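Local coordinates for protein carboxylase (Deinococcus radiodurans, PDB 5H80) that probably carboxylates biotin on a carrier protein at the expense of ATP, as the biotin carboxylase domain of a single-chain bacterial carboxylase, at residues 241-246 with 297-302. Numbering follows the deposited sequence.
Sequences QVAGDG and RCLGTF
Arg297 lays one face of its guanidinium over the Asp245-Gly246 peptide: CZ sits 2.9 Å from Asp245 O, and Asp245 C lies 3.7 Å above the plane, over its centre. The oxygen meets the face at a poor angle to NH1 and NH2, so this contact is not a hydrogen bond. With chi1 at -167°, CG comes within 3.8 Å of Asp245 C, and the bend at chi3 (-60°) folds the flat group back over the peptide. An alanine here is likely to leave this peptide without its flat cover. Val242 pairs with Gly300 in antiparallel register, its N donating to Gly300 O at 2.9 Å, while its CG2 meets the Phe302 ring obliquely, 3.8 Å from CD2. On the opposite side of the sheet, Gln241 bends at chi2 (71°), and NE2 donates to Val242 O at 3.2 Å; Gly300 N reaches that oxygen from the other face of its plane. NE2 also donates to a water that bonds Thr301 OG1, while OE1 is taken by Arg255. These are the two central strands of the antiparallel sheet in the ATP-grasp region: 249-256 flanks 236-245, 312-318 flanks 299-306, helix 277-293 packs against Val242 and Phe302, and helix 336-344 against Leu299.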
loop_
_atom_site.group_PDB
_atom_site.type_symbol
_atom_site.label_atom_id
_atom_site.label_comp_id
_atom_site.label_asym_id
_atom_site.label_seq_id
_atom_site.Cartn_x
_atom_site.Cartn_y
_atom_site.Cartn_z
ATOM N N GLN A 241 -17.789 -10.042 -4.352
ATOM C CA GLN A 241 -17.790 -9.638 -2.967
ATOM C C GLN A 241 -19.049 -8.880 -2.600
ATOM O O GLN A 241 -19.320 -7.798 -3.235
ATOM C CB GLN A 241 -16.572 -8.690 -2.749
ATOM C CG GLN A 241 -16.464 -8.230 -1.347
ATOM C CD GLN A 241 -16.020 -9.376 -0.352
ATOM O OE1 GLN A 241 -14.951 -9.887 -0.443
ATOM N NE2 GLN A 241 -17.026 -9.856 0.490
ATOM N N VAL A 242 -19.786 -9.456 -1.649
ATOM C CA VAL A 242 -20.905 -8.851 -0.989
ATOM C C VAL A 242 -20.716 -8.393 0.434
ATOM O O VAL A 242 -19.934 -8.884 1.228
ATOM C CB VAL A 242 -22.160 -9.754 -1.130
ATOM C CG1 VAL A 242 -23.362 -9.244 -0.367
ATOM C CG2 VAL A 242 -22.505 -9.914 -2.617
ATOM N N ALA A 243 -21.484 -7.385 0.743
ATOM C CA ALA A 243 -21.666 -6.907 2.079
ATOM C C ALA A 243 -23.107 -6.583 2.311
ATOM O O ALA A 243 -23.800 -5.966 1.454
ATOM C CB ALA A 243 -20.798 -5.591 2.357
ATOM N N GLY A 244 -23.502 -6.709 3.552
ATOM C CA GLY A 244 -24.852 -6.348 4.042
ATOM C C GLY A 244 -24.980 -5.935 5.464
ATOM O O GLY A 244 -24.139 -6.243 6.326
ATOM N N ASP A 245 -26.059 -5.246 5.770
ATOM C CA ASP A 245 -26.281 -4.804 7.164
ATOM C C ASP A 245 -27.541 -5.431 7.756
ATOM O O ASP A 245 -28.115 -4.964 8.759
ATOM C CB ASP A 245 -26.241 -3.320 7.215
ATOM C CG ASP A 245 -27.364 -2.690 6.442
ATOM O OD1 ASP A 245 -28.353 -3.407 5.929
ATOM O OD2 ASP A 245 -27.228 -1.485 6.213
ATOM N N GLY A 246 -28.033 -6.452 7.054
ATOM C CA GLY A 246 -29.352 -7.023 7.422
ATOM C C GLY A 246 -30.613 -6.370 6.887
ATOM O O GLY A 246 -31.648 -6.959 6.956
ATOM N N ARG A 297 -26.091 -10.174 6.513
ATOM C CA ARG A 297 -25.326 -9.291 7.372
ATOM C C ARG A 297 -23.878 -9.771 7.432
ATOM O O ARG A 297 -23.575 -10.958 7.489
ATOM C CB ARG A 297 -25.959 -9.123 8.786
ATOM C CG ARG A 297 -25.336 -7.926 9.637
ATOM C CD ARG A 297 -25.962 -7.807 11.016
ATOM N NE ARG A 297 -27.391 -7.559 10.994
ATOM C CZ ARG A 297 -28.026 -6.424 11.285
ATOM N NH1 ARG A 297 -29.383 -6.397 11.202
ATOM N NH2 ARG A 297 -27.367 -5.288 11.632
ATOM N N CYS A 298 -22.982 -8.764 7.275
ATOM C CA CYS A 298 -21.490 -8.849 7.295
ATOM C C CYS A 298 -21.032 -9.137 5.871
ATOM O O CYS A 298 -21.671 -8.562 4.963
ATOM C CB CYS A 298 -20.894 -9.769 8.363
ATOM S SG CYS A 298 -21.466 -9.411 9.995
ATOM N N LEU A 299 -19.949 -9.884 5.679
ATOM C CA LEU A 299 -19.389 -10.179 4.396
ATOM C C LEU A 299 -19.688 -11.570 3.882
ATOM O O LEU A 299 -19.573 -12.529 4.644
ATOM C CB LEU A 299 -17.876 -9.932 4.334
ATOM C CG LEU A 299 -17.229 -8.600 4.702
ATOM C CD1 LEU A 299 -15.700 -8.628 4.587
ATOM C CD2 LEU A 299 -17.836 -7.447 3.914
ATOM N N GLY A 300 -19.719 -11.741 2.549
ATOM C CA GLY A 300 -19.844 -13.044 1.965
ATOM C C GLY A 300 -19.426 -12.974 0.514
ATOM O O GLY A 300 -19.443 -11.804 -0.002
ATOM N N THR A 301 -19.037 -14.084 -0.087
ATOM C CA THR A 301 -18.611 -14.105 -1.462
ATOM C C THR A 301 -19.534 -15.145 -2.181
ATOM O O THR A 301 -19.739 -16.192 -1.614
ATOM C CB THR A 301 -17.201 -14.487 -1.584
ATOM O OG1 THR A 301 -16.380 -13.518 -0.901
ATOM C CG2 THR A 301 -16.716 -14.716 -3.025
ATOM N N PHE A 302 -19.951 -14.847 -3.407
ATOM C CA PHE A 302 -20.673 -15.726 -4.267
ATOM C C PHE A 302 -19.756 -16.052 -5.462
ATOM O O PHE A 302 -19.349 -15.127 -6.228
ATOM C CB PHE A 302 -21.945 -15.062 -4.669
ATOM C CG PHE A 302 -22.836 -14.829 -3.547
ATOM C CD1 PHE A 302 -23.720 -15.860 -3.151
ATOM C CD2 PHE A 302 -22.701 -13.697 -2.719
ATOM C CE1 PHE A 302 -24.543 -15.699 -2.039
ATOM C CE2 PHE A 302 -23.488 -13.566 -1.562
ATOM C CZ PHE A 302 -24.426 -14.554 -1.260
HETATM O O HOH W 1 -16.544 -12.412 1.558
#